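Local coordinates for protein glucose-6-phosphate isomerase (Plasmodium falciparum, PDB 3QKI) that probably interconverts alpha-D-glucose 6-phosphate and beta-D-fructose 6-phosphate, the isomerisation that makes up the second step of glycolysis, at residues I247-T251 / F252-E256; T363-Y366 / N367-F371; A390-Q393 / Q394-E398; E534-I537 / V538-F542. All blocks are in the same frame, centred on the assembly; numbering follows the deposited sequence.

Contact 1. Residues I247-T251 / F252-E256; sequences IISKT and FTTAE
Phe-252 turns its ring back toward Ile-247 in the loop that leads from strand 243-248 into helix 255-268 of the SIS (sugar isomerase) domain. Its amide is hydrogen-bonded to Ser-249 OG (N to OG 2.9 Å) and only weakly to Ser-249 O, the amide hydrogen being shared between two acceptors of one residue. The phenyl ring reaches back toward the strand: CE1 lies 3.6 Å from CG2 of Ile-247, the two side chains crossing at about a right angle, while the carbonyl oxygens of Ile-247 and Ser-249 lie at the ring edge, in its plane. Leu-291 and Thr-292 of helix 289-295 also pack on this ring. Next comes Thr-253, whose OG1 stands 2.9 Å from OG1 of Thr-251 on the exposed side of the turn. Thr-254 then occupies the N-cap position of helix 255-268, but its side chain makes no capping bond and turns to Ser-249 instead. Ser-249, Lys-250, Thr-251 and Thr-254 all bind fructose 6-phosphate in a structure of this protein, which is consistent with a role in holding the sugar phosphate, as in other members of the family. With OG of Ser-249 placed opposite its own backbone N (chi1 170°), this one hydroxyl meets both the Phe-252 amide and Thr-254 OG1, the latter in a short 2.6 Å hydrogen bond.

Contact 2. Residues T363-Y366 / N367-F371; sequences TSFY and NSHFF
Phe-365 and His-369, one helical turn apart, stack face to face, with ring centroids 4.5 Å apart and planes inclined by 27°. CE1 of Phe-365 sits over the centre of the imidazole, and His-369 N bonds Phe-365 O. Phe-370 turns its edge toward the face of Phe-365 in an offset edge-to-face pair, CE2 to CE2 3.9 Å. Tyr-366 swings its CG away from its own backbone N (chi1 178°), which brings the phenol between the last two phenylalanines: CD1 lies 3.7 Å from CD2 of Phe-370, and CE2 lies 3.5 Å from CE1 of Phe-371. Its OH bonds the carbonyl oxygen of Arg-72. Against this aromatic packing, the side of Thr-363 and Asn-367 is loose. There CG2 of Thr-363 comes no nearer than 4.0 Å to ND2 of Asn-367; Thr-363 OG1 bonds the Leu-359 carbonyl one turn back and also Tyr-73 OH, and Asn-367 ND2 bonds Gln-71. His-369, the partly exposed member, has both ring nitrogens bound, ND1 to Tyr-29 and NE2 to the carbonyl of Asn-414. The whole is an aromatic cluster built on i to i+4 and i to i+5 spacing along helix 356-371, against helices 27-39 and 75-87.

Contact 3. Residues A390-Q393 / Q394-E398; sequences AHIQ and QLSME
From His-391 to Met-397 the backbone is regular alpha-helix, with Leu-395 N bonded to His-391 O, Ser-396 N to Ile-392 O and Met-397 N to Gln-393 O. The carbonyl of Ile-392 takes a second bond, from the Ser-396 hydroxyl (OG to O 2.9 Å); amide and hydroxyl reach it from opposite faces of its plane. OG can fold back this way because it lies beside its own backbone N (chi1 -56°). Ile-392 and Leu-395 lie side by side, CD1 of the former 4.0 Å from CD2 of the latter. Toward the fructose 6-phosphate residues, a water at the edge of the His-391 ring lies 2.9 Å from ND1 and donates to OE1 of Gln-394. The other end of that amide, NE2, bonds OE1 of Glu-398 at 2.9 Å, approaching from above the carboxylate plane; Arg-312 makes a salt bridge to the same oxygen. Gln-394, thus held at both ends, and Glu-398 bind fructose 6-phosphate in a structure of this protein. Helix 388-400 connects parallel strands 375-380 and 418-420 as a beta-alpha-beta crossover, covered by helix 523-543 on one flank and by His-429 and Leu-434 of the second subunit beside Gln-394 and Met-397.

Contact 4. Residues E534-I537 / V538-F542; sequences ESRI and VAEGF
The guanidinium of Arg-536 meets the carboxylate of Glu-540 at its edge, the two planes only 17° apart. OE1 of Glu-540 lies in the guanidinium plane beside NE, and this is an i to i+4 salt bridge within helix 523-543 of the phosphoglucose isomerase fold. The NE to OE1 distance is 3.1 Å, the N-H points almost straight at the oxygen (162°), and OE1 is approached nearly along its C-O axis. Leu-360 and Ala-361 of helix 356-371 border this pair. Both side chains start opposite their backbone N, and the arginine then bends at chi2 (-99°), which carries NE alongside the extended glutamate. The remaining polar ends are engaged: NH2 of Arg-536 forms a salt bridge with Glu-444, and Ser-364 OG bonds both that NH2 and OE2 of Glu-540. Buried charges are thus paired rather than isolated, which would probably favour the ionised forms. Along the backbone the helix is regular, Val-538 N to Glu-534 O, Ala-539 N to Ser-535 O and Glu-540 N to Arg-536 O. Ile-537 faces helix 388-400, and its CD1 approaches OE1 of Glu-540 at 4.1 Å. Val-538 brings CG2 to 3.4 Å from the carbonyl oxygen of Glu-534. The carbonyl oxygen of Ile-537 receives two donors, ND2 of Asn-400 and, at 3.0 Å, the amide N of Gly-541 one turn on.

Contacts 2, 3 and 4 are buried helical turns, whereas contact 1 is a partly exposed loop at the end of a strand, its centre about 37 Å from that of contact 2 on the other side of the chain's centre. Their chemistry follows: hydroxyl and amide bonds in contact 1, aromatic rings in contact 2, an amide-carboxylate-water chain in contact 3, a salt bridge in contact 4. Helix 523-543 of contact 4 touches both other helices, by hydroxyl-to-charge bonds toward contact 2 and by packing of an isoleucine side chain toward contact 3. Contacts 1 and 3 hold substrate-binding residues; contact 2 lies away from the sites.

Contact 1. Residues I247-T251 / F252-E256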
loop_
_atom_site.group_PDB
_atom_site.type_symbol
_atom_site.label_atom_id
_atom_site.label_comp_id
_atom_site.label_asym_id
_atom_site.label_seq_id
_atom_site.Cartn_x
_atom_site.Cartn_y
_atom_site.Cartn_z
ATOM N N ILE A 247 -2.297 -18.137 17.374
ATOM C CA ILE A 247 -1.957 -18.780 16.111
ATOM C C ILE A 247 -3.259 -19.024 15.332
ATOM O O ILE A 247 -4.139 -19.760 15.794
ATOM C CB ILE A 247 -1.116 -20.063 16.326
ATOM C CG1 ILE A 247 0.106 -19.769 17.243
ATOM C CG2 ILE A 247 -0.647 -20.620 14.981
ATOM C CD1 ILE A 247 0.591 -21.003 18.033
ATOM N N ILE A 248 -3.381 -18.380 14.164
ATOM C CA ILE A 248 -4.588 -18.431 13.340
ATOM C C ILE A 248 -4.342 -19.205 12.066
ATOM O O ILE A 248 -3.594 -18.751 11.191
ATOM C CB ILE A 248 -5.157 -17.016 13.074
ATOM C CG1 ILE A 248 -5.379 -16.250 14.411
ATOM C CG2 ILE A 248 -6.498 -17.156 12.288
ATOM C CD1 ILE A 248 -5.082 -14.862 14.394
ATOM N N SER A 249 -4.970 -20.397 11.971
ATOM C CA SER A 249 -4.846 -21.299 10.816
ATOM C C SER A 249 -5.921 -22.354 10.928
ATOM O O SER A 249 -5.906 -23.132 11.892
ATOM C CB SER A 249 -3.465 -21.971 10.781
ATOM O OG SER A 249 -3.429 -22.997 9.806
ATOM N N LYS A 250 -6.831 -22.414 9.938
ATOM C CA LYS A 250 -7.897 -23.429 9.964
ATOM C C LYS A 250 -7.336 -24.872 10.115
ATOM O O LYS A 250 -7.747 -25.606 11.015
ATOM C CB LYS A 250 -8.782 -23.295 8.712
ATOM C CG LYS A 250 -10.007 -24.219 8.689
ATOM C CD LYS A 250 -11.080 -23.847 9.707
ATOM C CE LYS A 250 -12.452 -24.377 9.330
ATOM N NZ LYS A 250 -12.544 -25.862 9.461
ATOM N N THR A 251 -6.368 -25.244 9.264
ATOM C CA THR A 251 -5.758 -26.576 9.262
ATOM C C THR A 251 -4.661 -26.786 10.310
ATOM O O THR A 251 -4.334 -27.930 10.619
ATOM C CB THR A 251 -5.180 -26.860 7.874
ATOM O OG1 THR A 251 -4.149 -25.913 7.584
ATOM C CG2 THR A 251 -6.252 -26.848 6.781
ATOM N N PHE A 252 -4.022 -25.690 10.775
ATOM C CA PHE A 252 -2.883 -25.716 11.683
ATOM C C PHE A 252 -1.697 -26.375 10.990
ATOM O O PHE A 252 -0.813 -26.898 11.659
ATOM C CB PHE A 252 -3.217 -26.326 13.072
ATOM C CG PHE A 252 -2.773 -25.437 14.212
ATOM C CD1 PHE A 252 -3.287 -24.155 14.353
ATOM C CD2 PHE A 252 -1.858 -25.893 15.162
ATOM C CE1 PHE A 252 -2.890 -23.343 15.412
ATOM C CE2 PHE A 252 -1.458 -25.068 16.224
ATOM C CZ PHE A 252 -1.959 -23.796 16.327
ATOM N N THR A 253 -1.678 -26.322 9.624
ATOM C CA THR A 253 -0.590 -26.873 8.800
ATOM C C THR A 253 -0.051 -25.835 7.816
ATOM O O THR A 253 0.949 -26.095 7.163
ATOM C CB THR A 253 -0.999 -28.154 8.055
ATOM O OG1 THR A 253 -2.058 -27.859 7.155
ATOM C CG2 THR A 253 -1.365 -29.303 8.979
ATOM N N THR A 254 -0.708 -24.666 7.700
ATOM C CA THR A 254 -0.264 -23.568 6.808
ATOM C C THR A 254 1.243 -23.350 6.972
ATOM O O THR A 254 1.685 -23.007 8.063
ATOM C CB THR A 254 -0.985 -22.276 7.196
ATOM O OG1 THR A 254 -2.348 -22.556 7.447
ATOM C CG2 THR A 254 -0.837 -21.202 6.146
ATOM N N ALA A 255 2.027 -23.579 5.904
ATOM C CA ALA A 255 3.493 -23.525 5.935
ATOM C C ALA A 255 4.113 -22.308 6.643
ATOM O O ALA A 255 4.886 -22.494 7.579
ATOM C CB ALA A 255 4.071 -23.717 4.536
ATOM N N GLU A 256 3.745 -21.095 6.235
ATOM C CA GLU A 256 4.273 -19.829 6.766
ATOM C C GLU A 256 3.846 -19.587 8.205
ATOM O O GLU A 256 4.689 -19.318 9.057
ATOM C CB GLU A 256 3.841 -18.626 5.879
ATOM C CG GLU A 256 4.329 -18.703 4.441
ATOM C CD GLU A 256 3.472 -19.504 3.486
ATOM O OE1 GLU A 256 3.796 -19.520 2.275
ATOM O OE2 GLU A 256 2.481 -20.119 3.946
#

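Contact 2. Residues T363-Y366 / N367-F371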
loop_
_atom_site.group_PDB
_atom_site.type_symbol
_atom_site.label_atom_id
_atom_site.label_comp_id
_atom_site.label_asym_id
_atom_site.label_seq_id
_atom_site.Cartn_x
_atom_site.Cartn_y
_atom_site.Cartn_z
ATOM N N THR A 363 -21.743 0.416 -10.120
ATOM C CA THR A 363 -20.877 1.530 -10.515
ATOM C C THR A 363 -19.503 0.987 -10.912
ATOM O O THR A 363 -18.983 1.355 -11.961
ATOM C CB THR A 363 -20.800 2.540 -9.371
ATOM O OG1 THR A 363 -22.111 3.066 -9.128
ATOM C CG2 THR A 363 -19.846 3.664 -9.646
ATOM N N SER A 364 -18.926 0.117 -10.070
ATOM C CA SER A 364 -17.624 -0.508 -10.298
ATOM C C SER A 364 -17.636 -1.318 -11.613
ATOM O O SER A 364 -16.709 -1.201 -12.416
ATOM C CB SER A 364 -17.290 -1.403 -9.117
ATOM O OG SER A 364 -16.036 -2.057 -9.253
ATOM N N PHE A 365 -18.682 -2.132 -11.816
ATOM C CA PHE A 365 -18.908 -2.962 -12.999
ATOM C C PHE A 365 -19.000 -2.084 -14.248
ATOM O O PHE A 365 -18.377 -2.387 -15.259
ATOM C CB PHE A 365 -20.203 -3.789 -12.800
ATOM C CG PHE A 365 -20.659 -4.567 -14.011
ATOM C CD1 PHE A 365 -20.024 -5.748 -14.382
ATOM C CD2 PHE A 365 -21.731 -4.120 -14.782
ATOM C CE1 PHE A 365 -20.455 -6.471 -15.503
ATOM C CE2 PHE A 365 -22.140 -4.822 -15.917
ATOM C CZ PHE A 365 -21.500 -5.994 -16.273
ATOM N N TYR A 366 -19.789 -0.984 -14.166
ATOM C CA TYR A 366 -19.988 -0.020 -15.242
ATOM C C TYR A 366 -18.647 0.628 -15.670
ATOM O O TYR A 366 -18.299 0.588 -16.850
ATOM C CB TYR A 366 -20.979 1.043 -14.748
ATOM C CG TYR A 366 -21.277 2.156 -15.724
ATOM C CD1 TYR A 366 -22.139 1.955 -16.802
ATOM C CD2 TYR A 366 -20.786 3.442 -15.514
ATOM C CE1 TYR A 366 -22.449 2.985 -17.683
ATOM C CE2 TYR A 366 -21.088 4.486 -16.392
ATOM C CZ TYR A 366 -21.931 4.253 -17.469
ATOM O OH TYR A 366 -22.238 5.279 -18.326
ATOM N N ASN A 367 -17.884 1.170 -14.701
ATOM C CA ASN A 367 -16.571 1.785 -14.969
ATOM C C ASN A 367 -15.598 0.825 -15.593
ATOM O O ASN A 367 -14.898 1.191 -16.545
ATOM C CB ASN A 367 -15.979 2.378 -13.695
ATOM C CG ASN A 367 -16.670 3.641 -13.277
ATOM O OD1 ASN A 367 -17.289 4.314 -14.089
ATOM N ND2 ASN A 367 -16.595 3.979 -11.994
ATOM N N SER A 368 -15.557 -0.402 -15.089
ATOM C CA SER A 368 -14.629 -1.406 -15.619
ATOM C C SER A 368 -15.057 -1.913 -17.006
ATOM O O SER A 368 -14.232 -1.968 -17.920
ATOM C CB SER A 368 -14.494 -2.573 -14.642
ATOM O OG SER A 368 -13.754 -3.651 -15.210
ATOM N N HIS A 369 -16.340 -2.315 -17.159
ATOM C CA HIS A 369 -16.799 -2.866 -18.427
ATOM C C HIS A 369 -16.990 -1.893 -19.571
ATOM O O HIS A 369 -16.590 -2.198 -20.689
ATOM C CB HIS A 369 -18.034 -3.768 -18.245
ATOM C CG HIS A 369 -17.668 -5.146 -17.792
ATOM N ND1 HIS A 369 -17.959 -6.257 -18.566
ATOM C CD2 HIS A 369 -16.992 -5.547 -16.687
ATOM C CE1 HIS A 369 -17.455 -7.291 -17.915
ATOM N NE2 HIS A 369 -16.862 -6.913 -16.782
ATOM N N PHE A 370 -17.609 -0.747 -19.306
ATOM C CA PHE A 370 -17.969 0.227 -20.335
ATOM C C PHE A 370 -16.975 1.369 -20.573
ATOM O O PHE A 370 -16.967 1.956 -21.655
ATOM C CB PHE A 370 -19.417 0.690 -20.131
ATOM C CG PHE A 370 -20.326 -0.506 -20.001
ATOM C CD1 PHE A 370 -20.529 -1.363 -21.078
ATOM C CD2 PHE A 370 -20.874 -0.853 -18.773
ATOM C CE1 PHE A 370 -21.288 -2.521 -20.933
ATOM C CE2 PHE A 370 -21.645 -2.005 -18.635
ATOM C CZ PHE A 370 -21.829 -2.841 -19.710
ATOM N N PHE A 371 -16.093 1.620 -19.619
ATOM C CA PHE A 371 -15.079 2.672 -19.762
ATOM C C PHE A 371 -13.682 2.087 -19.772
ATOM O O PHE A 371 -12.713 2.812 -20.011
ATOM C CB PHE A 371 -15.233 3.704 -18.641
ATOM C CG PHE A 371 -16.352 4.675 -18.879
ATOM C CD1 PHE A 371 -17.672 4.325 -18.606
ATOM C CD2 PHE A 371 -16.093 5.951 -19.368
ATOM C CE1 PHE A 371 -18.715 5.222 -18.844
ATOM C CE2 PHE A 371 -17.136 6.857 -19.583
ATOM C CZ PHE A 371 -18.441 6.480 -19.338
#

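Contact 3. Residues A390-Q393 / Q394-E398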
loop_
_atom_site.group_PDB
_atom_site.type_symbol
_atom_site.label_atom_id
_atom_site.label_comp_id
_atom_site.label_asym_id
_atom_site.label_seq_id
_atom_site.Cartn_x
_atom_site.Cartn_y
_atom_site.Cartn_z
ATOM N N ALA A 390 -5.292 -2.317 2.300
ATOM C CA ALA A 390 -4.617 -3.620 2.252
ATOM C C ALA A 390 -5.636 -4.748 2.423
ATOM O O ALA A 390 -5.523 -5.770 1.750
ATOM C CB ALA A 390 -3.531 -3.703 3.320
ATOM N N HIS A 391 -6.631 -4.565 3.307
ATOM C CA HIS A 391 -7.705 -5.552 3.485
ATOM C C HIS A 391 -8.614 -5.586 2.223
ATOM O O HIS A 391 -8.853 -6.673 1.690
ATOM C CB HIS A 391 -8.564 -5.267 4.744
ATOM C CG HIS A 391 -9.759 -6.180 4.834
ATOM N ND1 HIS A 391 -9.623 -7.563 4.739
ATOM C CD2 HIS A 391 -11.072 -5.879 4.940
ATOM C CE1 HIS A 391 -10.846 -8.054 4.852
ATOM N NE2 HIS A 391 -11.752 -7.082 4.963
ATOM N N ILE A 392 -9.080 -4.413 1.747
ATOM C CA ILE A 392 -9.909 -4.307 0.535
ATOM C C ILE A 392 -9.221 -4.936 -0.686
ATOM O O ILE A 392 -9.894 -5.591 -1.469
ATOM C CB ILE A 392 -10.457 -2.862 0.286
ATOM C CG1 ILE A 392 -11.305 -2.393 1.484
ATOM C CG2 ILE A 392 -11.255 -2.751 -1.035
ATOM C CD1 ILE A 392 -12.420 -3.413 1.972
ATOM N N GLN A 393 -7.895 -4.815 -0.796
ATOM C CA GLN A 393 -7.096 -5.448 -1.862
ATOM C C GLN A 393 -7.297 -6.939 -1.909
ATOM O O GLN A 393 -7.604 -7.445 -2.984
ATOM C CB GLN A 393 -5.610 -5.172 -1.660
ATOM C CG GLN A 393 -5.106 -4.069 -2.480
ATOM C CD GLN A 393 -3.606 -3.948 -2.343
ATOM O OE1 GLN A 393 -2.971 -4.522 -1.446
ATOM N NE2 GLN A 393 -3.010 -3.195 -3.250
ATOM N N GLN A 394 -7.149 -7.670 -0.753
ATOM C CA GLN A 394 -7.399 -9.114 -0.751
ATOM C C GLN A 394 -8.888 -9.424 -0.981
ATOM O O GLN A 394 -9.211 -10.247 -1.844
ATOM C CB GLN A 394 -6.909 -9.816 0.524
ATOM C CG GLN A 394 -7.327 -11.310 0.502
ATOM C CD GLN A 394 -6.996 -12.101 1.713
ATOM O OE1 GLN A 394 -7.022 -11.604 2.816
ATOM N NE2 GLN A 394 -6.689 -13.377 1.523
ATOM N N LEU A 395 -9.783 -8.771 -0.215
ATOM C CA LEU A 395 -11.225 -8.982 -0.294
ATOM C C LEU A 395 -11.719 -8.879 -1.738
ATOM O O LEU A 395 -12.415 -9.769 -2.200
ATOM C CB LEU A 395 -11.978 -8.003 0.630
ATOM C CG LEU A 395 -13.528 -8.056 0.579
ATOM C CD1 LEU A 395 -14.062 -9.398 1.056
ATOM C CD2 LEU A 395 -14.131 -6.950 1.414
ATOM N N SER A 396 -11.291 -7.835 -2.467
ATOM C CA SER A 396 -11.701 -7.624 -3.855
ATOM C C SER A 396 -10.961 -8.530 -4.828
ATOM O O SER A 396 -11.591 -9.266 -5.579
ATOM C CB SER A 396 -11.465 -6.167 -4.251
ATOM O OG SER A 396 -12.156 -5.332 -3.334
ATOM N N MET A 397 -9.619 -8.417 -4.852
ATOM C CA MET A 397 -8.765 -9.085 -5.816
ATOM C C MET A 397 -8.744 -10.594 -5.749
ATOM O O MET A 397 -8.724 -11.246 -6.794
ATOM C CB MET A 397 -7.361 -8.476 -5.823
ATOM C CG MET A 397 -7.386 -7.006 -6.226
ATOM S SD MET A 397 -5.849 -6.124 -6.065
ATOM C CE MET A 397 -4.895 -6.781 -7.457
ATOM N N GLU A 398 -8.737 -11.158 -4.543
ATOM C CA GLU A 398 -8.734 -12.610 -4.407
ATOM C C GLU A 398 -10.120 -13.179 -4.677
ATOM O O GLU A 398 -10.240 -14.291 -5.176
ATOM C CB GLU A 398 -8.131 -13.032 -3.062
ATOM C CG GLU A 398 -7.857 -14.519 -2.963
ATOM C CD GLU A 398 -7.275 -14.939 -1.636
ATOM O OE1 GLU A 398 -8.007 -14.894 -0.621
ATOM O OE2 GLU A 398 -6.077 -15.304 -1.606
HETATM O O HOH W 1 -8.642 -10.168 4.075
#

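Contact 4. Residues E534-I537 / V538-F542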
loop_
_atom_site.group_PDB
_atom_site.type_symbol
_atom_site.label_atom_id
_atom_site.label_comp_id
_atom_site.label_asym_id
_atom_site.label_seq_id
_atom_site.Cartn_x
_atom_site.Cartn_y
_atom_site.Cartn_z
ATOM N N GLU A 534 -17.759 -6.026 1.910
ATOM C CA GLU A 534 -17.976 -7.484 1.753
ATOM C C GLU A 534 -19.233 -7.700 0.872
ATOM O O GLU A 534 -19.198 -8.492 -0.069
ATOM C CB GLU A 534 -18.174 -8.186 3.115
ATOM C CG GLU A 534 -16.922 -8.298 3.981
ATOM C CD GLU A 534 -17.117 -9.086 5.268
ATOM O OE1 GLU A 534 -18.283 -9.369 5.632
ATOM O OE2 GLU A 534 -16.100 -9.462 5.895
ATOM N N SER A 535 -20.293 -6.917 1.125
ATOM C CA SER A 535 -21.535 -6.975 0.342
ATOM C C SER A 535 -21.282 -6.545 -1.107
ATOM O O SER A 535 -21.724 -7.234 -2.020
ATOM C CB SER A 535 -22.615 -6.109 0.974
ATOM O OG SER A 535 -22.878 -6.497 2.308
ATOM N N ARG A 536 -20.543 -5.433 -1.319
ATOM C CA ARG A 536 -20.213 -4.933 -2.651
ATOM C C ARG A 536 -19.491 -5.986 -3.469
ATOM O O ARG A 536 -19.848 -6.184 -4.626
ATOM C CB ARG A 536 -19.377 -3.624 -2.553
ATOM C CG ARG A 536 -18.925 -3.024 -3.887
ATOM C CD ARG A 536 -17.489 -3.423 -4.177
ATOM N NE ARG A 536 -16.886 -2.703 -5.305
ATOM C CZ ARG A 536 -16.294 -1.515 -5.205
ATOM N NH1 ARG A 536 -16.264 -0.874 -4.045
ATOM N NH2 ARG A 536 -15.741 -0.954 -6.269
ATOM N N ILE A 537 -18.481 -6.672 -2.870
ATOM C CA ILE A 537 -17.717 -7.721 -3.557
ATOM C C ILE A 537 -18.574 -8.934 -3.930
ATOM O O ILE A 537 -18.476 -9.431 -5.058
ATOM C CB ILE A 537 -16.397 -8.045 -2.815
ATOM C CG1 ILE A 537 -15.373 -6.888 -3.028
ATOM C CG2 ILE A 537 -15.806 -9.386 -3.197
ATOM C CD1 ILE A 537 -15.165 -6.379 -4.563
ATOM N N VAL A 538 -19.452 -9.362 -3.017
ATOM C CA VAL A 538 -20.371 -10.466 -3.261
ATOM C C VAL A 538 -21.326 -10.091 -4.436
ATOM O O VAL A 538 -21.479 -10.883 -5.360
ATOM C CB VAL A 538 -21.131 -10.875 -1.970
ATOM C CG1 VAL A 538 -22.357 -11.729 -2.283
ATOM C CG2 VAL A 538 -20.202 -11.585 -0.992
ATOM N N ALA A 539 -21.891 -8.870 -4.424
ATOM C CA ALA A 539 -22.791 -8.396 -5.483
ATOM C C ALA A 539 -22.045 -8.328 -6.805
ATOM O O ALA A 539 -22.578 -8.761 -7.824
ATOM C CB ALA A 539 -23.362 -7.025 -5.136
ATOM N N GLU A 540 -20.798 -7.830 -6.784
ATOM C CA GLU A 540 -20.011 -7.679 -7.981
ATOM C C GLU A 540 -19.624 -9.007 -8.650
ATOM O O GLU A 540 -19.606 -9.081 -9.884
ATOM C CB GLU A 540 -18.813 -6.747 -7.751
ATOM C CG GLU A 540 -18.347 -6.098 -9.036
ATOM C CD GLU A 540 -17.368 -4.957 -8.883
ATOM O OE1 GLU A 540 -17.073 -4.553 -7.733
ATOM O OE2 GLU A 540 -16.909 -4.447 -9.930
ATOM N N GLY A 541 -19.345 -10.043 -7.850
ATOM C CA GLY A 541 -19.009 -11.369 -8.375
ATOM C C GLY A 541 -20.175 -11.943 -9.162
ATOM O O GLY A 541 -19.972 -12.496 -10.243
ATOM N N PHE A 542 -21.408 -11.726 -8.670
ATOM C CA PHE A 542 -22.634 -12.155 -9.353
ATOM C C PHE A 542 -22.895 -11.355 -10.625
ATOM O O PHE A 542 -23.275 -11.945 -11.638
ATOM C CB PHE A 542 -23.858 -12.167 -8.426
ATOM C CG PHE A 542 -23.795 -13.239 -7.342
ATOM C CD1 PHE A 542 -23.465 -14.554 -7.655
ATOM C CD2 PHE A 542 -24.107 -12.933 -6.015
ATOM C CE1 PHE A 542 -23.443 -15.545 -6.664
ATOM C CE2 PHE A 542 -24.044 -13.916 -5.017
ATOM C CZ PHE A 542 -23.706 -15.214 -5.348
#